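Local coordinates for Non-sulfated chondroitin lyase E66 (Autographa californica nucleopolyhedrovirus, PDB 3VSN), which cleaves non-sulfated chondroitin as a polysaccharide lyase of the occlusion-derived virus envelope and is essential for oral infection of the insect host, at residues A135-H139 and F140-M144; W185-T188 and A189-M193; Y208-A211 and Q212-Q215; Q220-L223 and N224-F228. All coordinates share one frame; numbering follows the deposited sequence.

Contact 1: residues A135-H139 and F140-M144; sequences ADWYH and FTITM
Tyr138 and Ile142 meet one turn apart in the first turns of helix 138-154, the aliphatic side chain lying against the phenol ring. Followed outward from CB, which sits 3.3 Å from Tyr138 O, Ile142 sends CG1 over one face of the ring in a CH-pi contact, 3.9 Å from the ring centroid and 20° off the normal, while CG2 reaches toward CZ and OH at the far end. With CG of Tyr138 anti to the backbone N (chi1 -168°), the ring is placed beside the carbonyl carbon, where its face meets CG1 of Ile142. Its hydroxyl is anchored by a hydrogen bond to Glu51.

Trp137, just ahead, turns the edge of its indole to Thr141, CE3 lying 3.6 Å from Thr141 CB; Thr141 OG1 is hydrogen-bonded to Ser182. In the backbone, Trp137 O accepts two N-H groups, from Phe140 and from Thr141. Farther along, Met144 N bonds to His139 O at 2.8 Å, a five-residue spacing that marks a wider pi-type turn at 140-143. Phe140 lays its ring edge against Asp136 O, CE2 at 3.5 Å, and stacks with Phe78 of helix 75-93.

The indole also packs on catalytic Asn191 and takes a cation-pi contact from Arg187. Apolar packing and the twice-bonded Trp137 O fix the start of the helix, consistent with the indole forming part of the surroundings of Asn191.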
loop_
_atom_site.group_PDB
_atom_site.type_symbol
_atom_site.label_atom_id
_atom_site.label_comp_id
_atom_site.label_asym_id
_atom_site.label_seq_id
_atom_site.Cartn_x
_atom_site.Cartn_y
_atom_site.Cartn_z
ATOM N N ALA A 135 -30.587 -4.200 -7.946
ATOM C CA ALA A 135 -29.391 -4.551 -7.180
ATOM C C ALA A 135 -28.422 -3.381 -6.963
ATOM O O ALA A 135 -27.387 -3.546 -6.312
ATOM C CB ALA A 135 -28.676 -5.726 -7.835
ATOM N N ASP A 136 -28.757 -2.207 -7.499
ATOM C CA ASP A 136 -27.915 -1.013 -7.351
ATOM C C ASP A 136 -28.261 -0.215 -6.084
ATOM O O ASP A 136 -28.591 0.974 -6.140
ATOM C CB ASP A 136 -27.995 -0.136 -8.608
ATOM C CG ASP A 136 -27.280 -0.753 -9.804
ATOM O OD1 ASP A 136 -26.815 -1.910 -9.705
ATOM O OD2 ASP A 136 -27.182 -0.076 -10.849
ATOM N N TRP A 137 -28.162 -0.891 -4.945
ATOM C CA TRP A 137 -28.558 -0.341 -3.651
ATOM C C TRP A 137 -27.516 0.559 -3.034
ATOM O O TRP A 137 -27.829 1.338 -2.129
ATOM C CB TRP A 137 -28.872 -1.487 -2.695
ATOM C CG TRP A 137 -27.681 -2.391 -2.470
ATOM C CD1 TRP A 137 -27.360 -3.565 -3.150
ATOM C CD2 TRP A 137 -26.585 -2.195 -1.511
ATOM N NE1 TRP A 137 -26.186 -4.101 -2.678
ATOM C CE2 TRP A 137 -25.668 -3.328 -1.697
ATOM C CE3 TRP A 137 -26.291 -1.241 -0.544
ATOM C CZ2 TRP A 137 -24.516 -3.472 -0.937
ATOM C CZ3 TRP A 137 -25.123 -1.393 0.211
ATOM C CH2 TRP A 137 -24.259 -2.484 0.018
ATOM N N TYR A 138 -26.274 0.452 -3.514
ATOM C CA TYR A 138 -25.098 1.057 -2.864
ATOM C C TYR A 138 -25.270 2.512 -2.428
ATOM O O TYR A 138 -25.130 2.829 -1.246
ATOM C CB TYR A 138 -23.849 0.919 -3.749
ATOM C CG TYR A 138 -22.544 1.259 -3.045
ATOM C CD1 TYR A 138 -21.921 0.331 -2.208
ATOM C CD2 TYR A 138 -21.930 2.501 -3.223
ATOM C CE1 TYR A 138 -20.727 0.627 -1.568
ATOM C CE2 TYR A 138 -20.732 2.808 -2.584
ATOM C CZ TYR A 138 -20.137 1.866 -1.758
ATOM O OH TYR A 138 -18.951 2.153 -1.117
ATOM N N HIS A 139 -25.568 3.387 -3.382
ATOM C CA HIS A 139 -25.616 4.822 -3.114
ATOM C C HIS A 139 -26.757 5.258 -2.234
ATOM O O HIS A 139 -26.715 6.343 -1.654
ATOM C CB HIS A 139 -25.567 5.610 -4.416
ATOM C CG HIS A 139 -24.212 5.583 -5.078
ATOM N ND1 HIS A 139 -24.009 5.060 -6.299
ATOM C CD2 HIS A 139 -22.970 6.026 -4.628
ATOM C CE1 HIS A 139 -22.706 5.171 -6.622
ATOM N NE2 HIS A 139 -22.072 5.760 -5.595
ATOM N N PHE A 140 -27.769 4.405 -2.099
ATOM C CA PHE A 140 -28.894 4.689 -1.211
ATOM C C PHE A 140 -28.563 4.386 0.251
ATOM O O PHE A 140 -28.987 5.112 1.152
ATOM C CB PHE A 140 -30.145 3.923 -1.659
ATOM C CG PHE A 140 -30.581 4.251 -3.059
ATOM C CD1 PHE A 140 -31.268 5.431 -3.329
ATOM C CD2 PHE A 140 -30.290 3.390 -4.113
ATOM C CE1 PHE A 140 -31.662 5.744 -4.625
ATOM C CE2 PHE A 140 -30.683 3.695 -5.408
ATOM C CZ PHE A 140 -31.368 4.873 -5.664
ATOM N N THR A 141 -27.797 3.320 0.472
ATOM C CA THR A 141 -27.431 2.861 1.811
ATOM C C THR A 141 -26.138 3.507 2.324
ATOM O O THR A 141 -26.017 3.823 3.515
ATOM C CB THR A 141 -27.279 1.323 1.820
ATOM O OG1 THR A 141 -28.553 0.717 1.579
ATOM C CG2 THR A 141 -26.735 0.823 3.140
ATOM N N ILE A 142 -25.180 3.699 1.421
ATOM C CA ILE A 142 -23.836 4.141 1.797
ATOM C C ILE A 142 -23.673 5.650 1.639
ATOM O O ILE A 142 -23.464 6.358 2.623
ATOM C CB ILE A 142 -22.737 3.375 1.010
ATOM C CG1 ILE A 142 -22.872 1.855 1.207
ATOM C CG2 ILE A 142 -21.336 3.856 1.390
ATOM C CD1 ILE A 142 -22.843 1.382 2.651
ATOM N N THR A 143 -23.791 6.136 0.406
ATOM C CA THR A 143 -23.482 7.531 0.096
ATOM C C THR A 143 -24.563 8.516 0.550
ATOM O O THR A 143 -24.252 9.571 1.105
ATOM C CB THR A 143 -23.191 7.717 -1.405
ATOM O OG1 THR A 143 -22.414 6.609 -1.877
ATOM C CG2 THR A 143 -22.414 9.004 -1.646
ATOM N N MET A 144 -25.826 8.170 0.324
ATOM C CA MET A 144 -26.929 9.080 0.649
ATOM C C MET A 144 -27.023 9.480 2.133
ATOM O O MET A 144 -27.182 10.662 2.426
ATOM C CB MET A 144 -28.267 8.533 0.144
ATOM C CG MET A 144 -29.409 9.537 0.216
ATOM S SD MET A 144 -30.982 8.779 -0.223
ATOM C CE MET A 144 -31.301 7.772 1.227
#

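Contact 2: residues W185-T188 and A189-M193; sequences WHRT and AGNSM
Thr188 and Ser192 are joined by a backbone hydrogen bond where the chain enters helix 189-205, Ser192 N to Thr188 O at 3.1 Å. The bond is nearly straight at the hydrogen (163°), yet the donor stands well above the carbonyl plane. Asn191 CB rests 3.5 Å from the same oxygen, and from the loop before the helix Arg187 CB lies 4.2 Å from Asn191 CB.

Water completes this inner shell: it accepts from Thr188 N at 3.1 Å and from Asn191 ND2 at 3.0 Å, tying the amide of the catalytic proton acceptor to the backbone that leads into the helix. Ser192 folds its hydroxyl back, OG held between its own N and carbonyl carbon (chi1 80°), and donates to Ala189 O at 2.9 Å. Since Met193 N bonds to Ala189 O too, this carbonyl is gripped twice.

Farther out, the flat guanidinium of Arg187 has Trp185 CB over one face. From the small hairpin of strands 181-182 and 185-186 the chain thus passes through the short link of Arg187 and Thr188 into helix 189-205, with Asn191 packed on Tyr138 and Ile142 of helix 138-154, Ser192 on Ile222 of helix 217-225, and Ala189 beside catalytic Tyr254 of helix 253-258.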
loop_
_atom_site.group_PDB
_atom_site.type_symbol
_atom_site.label_atom_id
_atom_site.label_comp_id
_atom_site.label_asym_id
_atom_site.label_seq_id
_atom_site.Cartn_x
_atom_site.Cartn_y
_atom_site.Cartn_z
ATOM N N TRP A 185 -32.019 -5.227 4.023
ATOM C CA TRP A 185 -30.770 -5.987 4.021
ATOM C C TRP A 185 -29.944 -5.751 5.250
ATOM O O TRP A 185 -29.826 -4.618 5.723
ATOM C CB TRP A 185 -29.919 -5.622 2.815
ATOM C CG TRP A 185 -30.343 -6.211 1.493
ATOM C CD1 TRP A 185 -30.366 -7.555 1.122
ATOM C CD2 TRP A 185 -30.761 -5.477 0.290
ATOM N NE1 TRP A 185 -30.781 -7.697 -0.180
ATOM C CE2 TRP A 185 -31.030 -6.490 -0.737
ATOM C CE3 TRP A 185 -30.944 -4.132 -0.022
ATOM C CZ2 TRP A 185 -31.457 -6.148 -2.012
ATOM C CZ3 TRP A 185 -31.376 -3.798 -1.311
ATOM C CH2 TRP A 185 -31.624 -4.784 -2.281
ATOM N N HIS A 186 -29.347 -6.822 5.768
ATOM C CA HIS A 186 -28.346 -6.713 6.822
ATOM C C HIS A 186 -27.000 -6.495 6.187
ATOM O O HIS A 186 -26.686 -7.108 5.165
ATOM C CB HIS A 186 -28.348 -7.968 7.685
ATOM C CG HIS A 186 -27.236 -8.013 8.705
ATOM N ND1 HIS A 186 -27.269 -7.300 9.846
ATOM C CD2 HIS A 186 -26.040 -8.723 8.719
ATOM C CE1 HIS A 186 -26.153 -7.540 10.555
ATOM N NE2 HIS A 186 -25.400 -8.411 9.864
ATOM N N ARG A 187 -26.197 -5.612 6.771
ATOM C CA ARG A 187 -24.890 -5.281 6.201
ATOM C C ARG A 187 -23.746 -5.538 7.178
ATOM O O ARG A 187 -23.943 -5.532 8.397
ATOM C CB ARG A 187 -24.865 -3.830 5.704
ATOM C CG ARG A 187 -25.899 -3.497 4.631
ATOM C CD ARG A 187 -25.675 -4.289 3.350
ATOM N NE ARG A 187 -26.666 -3.968 2.321
ATOM C CZ ARG A 187 -26.896 -4.711 1.242
ATOM N NH1 ARG A 187 -26.212 -5.832 1.038
ATOM N NH2 ARG A 187 -27.815 -4.337 0.363
ATOM N N THR A 188 -22.555 -5.768 6.626
ATOM C CA THR A 188 -21.362 -6.097 7.409
ATOM C C THR A 188 -20.142 -5.359 6.863
ATOM O O THR A 188 -20.247 -4.606 5.893
ATOM C CB THR A 188 -21.037 -7.609 7.342
ATOM O OG1 THR A 188 -20.819 -7.988 5.977
ATOM C CG2 THR A 188 -22.161 -8.457 7.944
ATOM N N ALA A 189 -18.992 -5.591 7.502
ATOM C CA ALA A 189 -17.679 -5.188 6.984
ATOM C C ALA A 189 -17.605 -3.710 6.579
ATOM O O ALA A 189 -18.020 -2.840 7.346
ATOM C CB ALA A 189 -17.255 -6.107 5.840
ATOM N N GLY A 190 -17.079 -3.440 5.383
ATOM C CA GLY A 190 -16.875 -2.071 4.891
ATOM C C GLY A 190 -18.150 -1.250 4.808
ATOM O O GLY A 190 -18.167 -0.071 5.178
ATOM N N ASN A 191 -19.218 -1.880 4.315
ATOM C CA ASN A 191 -20.536 -1.252 4.243
ATOM C C ASN A 191 -21.014 -0.771 5.611
ATOM O O ASN A 191 -21.446 0.371 5.754
ATOM C CB ASN A 191 -21.568 -2.211 3.636
ATOM C CG ASN A 191 -21.292 -2.540 2.175
ATOM O OD1 ASN A 191 -20.681 -1.760 1.441
ATOM N ND2 ASN A 191 -21.752 -3.706 1.744
ATOM N N SER A 192 -20.915 -1.640 6.616
ATOM C CA SER A 192 -21.381 -1.318 7.967
ATOM C C SER A 192 -20.558 -0.204 8.616
ATOM O O SER A 192 -21.096 0.612 9.363
ATOM C CB SER A 192 -21.425 -2.570 8.856
ATOM O OG SER A 192 -20.144 -2.922 9.354
ATOM N N MET A 193 -19.262 -0.160 8.315
ATOM C CA MET A 193 -18.400 0.902 8.841
ATOM C C MET A 193 -18.820 2.286 8.341
ATOM O O MET A 193 -18.781 3.257 9.096
ATOM C CB MET A 193 -16.926 0.618 8.532
ATOM C CG MET A 193 -16.374 -0.574 9.302
ATOM S SD MET A 193 -14.585 -0.756 9.177
ATOM C CE MET A 193 -14.441 -1.679 7.655
HETATM O O HOH W 1 -22.441 -5.966 3.569
#

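Contact 3: residues Y208-A211 and Q212-Q215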
loop_
_atom_site.group_PDB
_atom_site.type_symbol
_atom_site.label_atom_id
_atom_site.label_comp_id
_atom_site.label_asym_id
_atom_site.label_seq_id
_atom_site.Cartn_x
_atom_site.Cartn_y
_atom_site.Cartn_z
ATOM N N TYR A 208 -30.787 10.598 21.828
ATOM C CA TYR A 208 -30.080 9.510 22.511
ATOM C C TYR A 208 -28.632 9.897 22.824
ATOM O O TYR A 208 -27.966 10.538 22.007
ATOM C CB TYR A 208 -30.086 8.235 21.667
ATOM C CG TYR A 208 -31.448 7.614 21.444
ATOM C CD1 TYR A 208 -32.053 6.835 22.432
ATOM C CD2 TYR A 208 -32.120 7.783 20.234
ATOM C CE1 TYR A 208 -33.298 6.256 22.224
ATOM C CE2 TYR A 208 -33.363 7.207 20.016
ATOM C CZ TYR A 208 -33.947 6.446 21.012
ATOM O OH TYR A 208 -35.180 5.874 20.794
ATOM N N SER A 209 -28.149 9.510 24.002
ATOM C CA SER A 209 -26.752 9.745 24.363
ATOM C C SER A 209 -25.863 8.711 23.678
ATOM O O SER A 209 -26.332 7.635 23.305
ATOM C CB SER A 209 -26.552 9.706 25.882
ATOM O OG SER A 209 -26.570 8.374 26.369
ATOM N N LEU A 210 -24.585 9.041 23.514
ATOM C CA LEU A 210 -23.624 8.116 22.910
ATOM C C LEU A 210 -23.510 6.800 23.691
ATOM O O LEU A 210 -23.352 5.735 23.091
ATOM C CB LEU A 210 -22.254 8.785 22.724
ATOM C CG LEU A 210 -22.185 9.804 21.578
ATOM C CD1 LEU A 210 -20.924 10.654 21.641
ATOM C CD2 LEU A 210 -22.300 9.114 20.226
ATOM N N ALA A 211 -23.611 6.879 25.019
ATOM C CA ALA A 211 -23.611 5.684 25.873
ATOM C C ALA A 211 -24.779 4.747 25.556
ATOM O O ALA A 211 -24.624 3.528 25.602
ATOM C CB ALA A 211 -23.618 6.073 27.346
ATOM N N GLN A 212 -25.938 5.319 25.226
ATOM C CA GLN A 212 -27.115 4.536 24.837
ATOM C C GLN A 212 -26.931 3.884 23.469
ATOM O O GLN A 212 -27.189 2.688 23.301
ATOM C CB GLN A 212 -28.377 5.408 24.813
ATOM C CG GLN A 212 -28.833 5.936 26.162
ATOM C CD GLN A 212 -30.181 6.627 26.077
ATOM O OE1 GLN A 212 -31.226 5.980 26.142
ATOM N NE2 GLN A 212 -30.162 7.945 25.930
ATOM N N ILE A 213 -26.495 4.684 22.496
ATOM C CA ILE A 213 -26.279 4.224 21.121
ATOM C C ILE A 213 -25.268 3.071 21.085
ATOM O O ILE A 213 -25.462 2.084 20.371
ATOM C CB ILE A 213 -25.821 5.387 20.206
ATOM C CG1 ILE A 213 -26.880 6.498 20.186
ATOM C CG2 ILE A 213 -25.558 4.892 18.788
ATOM C CD1 ILE A 213 -26.333 7.881 19.898
ATOM N N ARG A 214 -24.205 3.207 21.875
ATOM C CA ARG A 214 -23.166 2.183 22.021
ATOM C C ARG A 214 -23.739 0.787 22.301
ATOM O O ARG A 214 -23.250 -0.212 21.760
ATOM C CB ARG A 214 -22.184 2.600 23.125
ATOM C CG ARG A 214 -21.537 1.454 23.890
ATOM C CD ARG A 214 -20.112 1.187 23.445
ATOM N NE ARG A 214 -19.182 2.144 24.038
ATOM C CZ ARG A 214 -17.868 1.956 24.150
ATOM N NH1 ARG A 214 -17.304 0.834 23.719
ATOM N NH2 ARG A 214 -17.117 2.894 24.707
ATOM N N GLN A 215 -24.782 0.731 23.128
ATOM C CA GLN A 215 -25.350 -0.542 23.580
ATOM C C GLN A 215 -26.249 -1.240 22.559
ATOM O O GLN A 215 -26.577 -2.418 22.728
ATOM C CB GLN A 215 -26.080 -0.367 24.920
ATOM C CG GLN A 215 -25.155 -0.118 26.106
ATOM C CD GLN A 215 -24.063 -1.173 26.249
ATOM O OE1 GLN A 215 -24.341 -2.375 26.282
ATOM N NE2 GLN A 215 -22.814 -0.723 26.338
HETATM O O HOH W 2 -22.795 2.073 27.119
#
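The short helix 210-214 opens with Ser209 at its N-cap, whose carbonyl oxygen takes a nearly straight hydrogen bond from Ile213 N (3.1 Å, 168°); Arg214 N follows to Leu210 O at 2.9 Å. The side chain of Ser209 caps the turn: OG, lying between its own N and carbonyl carbon (chi1 76°), accepts from Gln212 N in a weak bond of 3.3 Å.

Gln212 CG comes equally near to Ser209 OG, and the glutamine chain extends from there back across the cap to Tyr208. The two side chains cross at about a right angle, the amide end meeting the edge of the phenol ring, with the planes turned 63° apart. Tyr208 CB also touches Ile213 CG1 at 3.9 Å, and Leu210 CD2 approaches Ile213 CD1 at 4.2 Å.

Toward the other end, water accepts from Gln215 NE2 at 2.9 Å and donates to Ala211 O at 2.8 Å. Polar groups therefore cap and bridge this single helical turn, Leu210 N being bonded in addition to Glu30, whereas the buried Leu210 and Ile213 supply apolar packing on helix 189-205, through Thr200, Met204 and Gln203.

Contact 4: residues Q220-L223 and N224-F228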
loop_
_atom_site.group_PDB
_atom_site.type_symbol
_atom_site.label_atom_id
_atom_site.label_comp_id
_atom_site.label_asym_id
_atom_site.label_seq_id
_atom_site.Cartn_x
_atom_site.Cartn_y
_atom_site.Cartn_z
ATOM N N GLN A 220 -22.879 -2.672 18.302
ATOM C CA GLN A 220 -22.041 -3.739 18.860
ATOM C C GLN A 220 -21.390 -4.587 17.764
ATOM O O GLN A 220 -20.232 -4.983 17.891
ATOM C CB GLN A 220 -22.840 -4.619 19.827
ATOM C CG GLN A 220 -23.202 -3.934 21.139
ATOM C CD GLN A 220 -22.019 -3.778 22.079
ATOM O OE1 GLN A 220 -21.691 -2.669 22.504
ATOM N NE2 GLN A 220 -21.372 -4.890 22.409
ATOM N N GLU A 221 -22.133 -4.851 16.690
ATOM C CA GLU A 221 -21.593 -5.558 15.528
ATOM C C GLU A 221 -20.463 -4.760 14.868
ATOM O O GLU A 221 -19.420 -5.323 14.515
ATOM C CB GLU A 221 -22.694 -5.867 14.511
ATOM C CG GLU A 221 -23.691 -6.915 14.982
ATOM C CD GLU A 221 -24.796 -7.196 13.978
ATOM O OE1 GLU A 221 -24.726 -6.714 12.827
ATOM O OE2 GLU A 221 -25.747 -7.916 14.346
ATOM N N ILE A 222 -20.674 -3.451 14.720
ATOM C CA ILE A 222 -19.675 -2.562 14.123
ATOM C C ILE A 222 -18.424 -2.458 15.001
ATOM O O ILE A 222 -17.303 -2.495 14.485
ATOM C CB ILE A 222 -20.260 -1.163 13.795
ATOM C CG1 ILE A 222 -21.283 -1.275 12.658
ATOM C CG2 ILE A 222 -19.154 -0.180 13.416
ATOM C CD1 ILE A 222 -22.120 -0.033 12.446
ATOM N N LEU A 223 -18.615 -2.344 16.315
ATOM C CA LEU A 223 -17.490 -2.294 17.259
ATOM C C LEU A 223 -16.591 -3.525 17.132
ATOM O O LEU A 223 -15.368 -3.424 17.233
ATOM C CB LEU A 223 -17.977 -2.129 18.703
ATOM C CG LEU A 223 -18.690 -0.825 19.079
ATOM C CD1 LEU A 223 -19.149 -0.883 20.528
ATOM C CD2 LEU A 223 -17.821 0.402 18.840
ATOM N N ASN A 224 -17.206 -4.680 16.899
ATOM C CA ASN A 224 -16.467 -5.904 16.628
ATOM C C ASN A 224 -15.705 -5.800 15.307
ATOM O O ASN A 224 -14.519 -6.136 15.236
ATOM C CB ASN A 224 -17.410 -7.108 16.598
ATOM C CG ASN A 224 -16.728 -8.390 17.028
ATOM O OD1 ASN A 224 -16.425 -9.254 16.205
ATOM N ND2 ASN A 224 -16.473 -8.518 18.326
ATOM N N THR A 225 -16.392 -5.315 14.273
ATOM C CA THR A 225 -15.812 -5.159 12.941
ATOM C C THR A 225 -14.588 -4.227 12.942
ATOM O O THR A 225 -13.601 -4.497 12.251
ATOM C CB THR A 225 -16.881 -4.688 11.926
ATOM O OG1 THR A 225 -17.908 -5.685 11.826
ATOM C CG2 THR A 225 -16.282 -4.456 10.532
ATOM N N ILE A 226 -14.648 -3.154 13.732
ATOM C CA ILE A 226 -13.581 -2.139 13.748
ATOM C C ILE A 226 -12.478 -2.375 14.790
ATOM O O ILE A 226 -11.555 -1.560 14.911
ATOM C CB ILE A 226 -14.134 -0.699 13.930
ATOM C CG1 ILE A 226 -14.822 -0.543 15.295
ATOM C CG2 ILE A 226 -15.053 -0.322 12.773
ATOM C CD1 ILE A 226 -15.135 0.886 15.688
ATOM N N ALA A 227 -12.573 -3.467 15.546
ATOM C CA ALA A 227 -11.598 -3.735 16.606
ATOM C C ALA A 227 -10.189 -3.916 16.034
ATOM O O ALA A 227 -9.216 -3.414 16.595
ATOM C CB ALA A 227 -12.010 -4.944 17.430
ATOM N N PHE A 228 -10.111 -4.602 14.894
ATOM C CA PHE A 228 -8.846 -4.957 14.237
ATOM C C PHE A 228 -7.818 -5.572 15.192
ATOM O O PHE A 228 -6.704 -5.060 15.324
ATOM C CB PHE A 228 -8.271 -3.767 13.452
ATOM C CG PHE A 228 -9.079 -3.409 12.235
ATOM C CD1 PHE A 228 -9.056 -4.224 11.107
ATOM C CD2 PHE A 228 -9.878 -2.270 12.221
ATOM C CE1 PHE A 228 -9.808 -3.906 9.986
ATOM C CE2 PHE A 228 -10.631 -1.949 11.103
ATOM C CZ PHE A 228 -10.596 -2.766 9.983
#
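The last turns of helix 217-225, in the alpha-helical domain that carries Asn191, His246 and Tyr254 of the active site, lead here into the loop ahead of strand 230-231. Three successive backbone hydrogen bonds cross the contact: Asn224 N to Gln220 O, Thr225 N to Glu221 O at 3.0 Å, and Ile226 N to Ile222 O at 2.8 Å. Beyond them the regular pattern gives way, with a weak bond from Ala227 N to Asn224 O, and Phe228 leaves helical geometry with a positive phi of 48°.

Ile226 makes most of the contacts between side chains here. Its CG1 is wedged between its own backbone N and carbonyl carbon (chi1 64°), which brings this branch down onto two carbonyl oxygens, 3.3 Å from Ile222 O and 3.5 Å from Leu223 O. From there CD1 continues alongside Leu223, reaching CD2 at 4.2 Å with both side chains pointing the same way. The other branch, CG2, meets Ile222 CG2 across an oblique approach, also at 4.2 Å. Thr225 turns its hydroxyl back along the helix, OG1 lying 3.1 Å from Glu221 O.

Around this turn Thr225 touches Met193 and catalytic Tyr254, and Phe228 also leans on Tyr254. Aliphatic contacts thus bind the last turn together, and its apolar side chains pack on helix 262-269, Ile222 and Ile226 on Tyr265 and Leu223 on Phe269. Where the helix gives out, the Phe228 carbonyl and the Ala227 backbone bond to Asn275.

All four contacts are local turns of the alpha-helical domain, yet their surroundings differ. Contacts 1 and 2 touch, with centres about 12 Å apart: contact 2, nearer the surface, holds Asn191 and adds a water on its amide, whereas contact 1, with more buried residues, sets Trp137 and Tyr138 against it. Contact 4 packs on contact 2 through Ile222, Thr225 and Ile226, joining helix 217-225 to helix 189-205 beside Tyr254. Contact 3 lies away from the annotated sites and reaches contact 4 through Arg214 and Leu223, on consecutive helices. Contacts 1, 2 and 3 lie at helix starts, the latter two using serine hydroxyls; contact 4 ends a helix and relies on aliphatic branches.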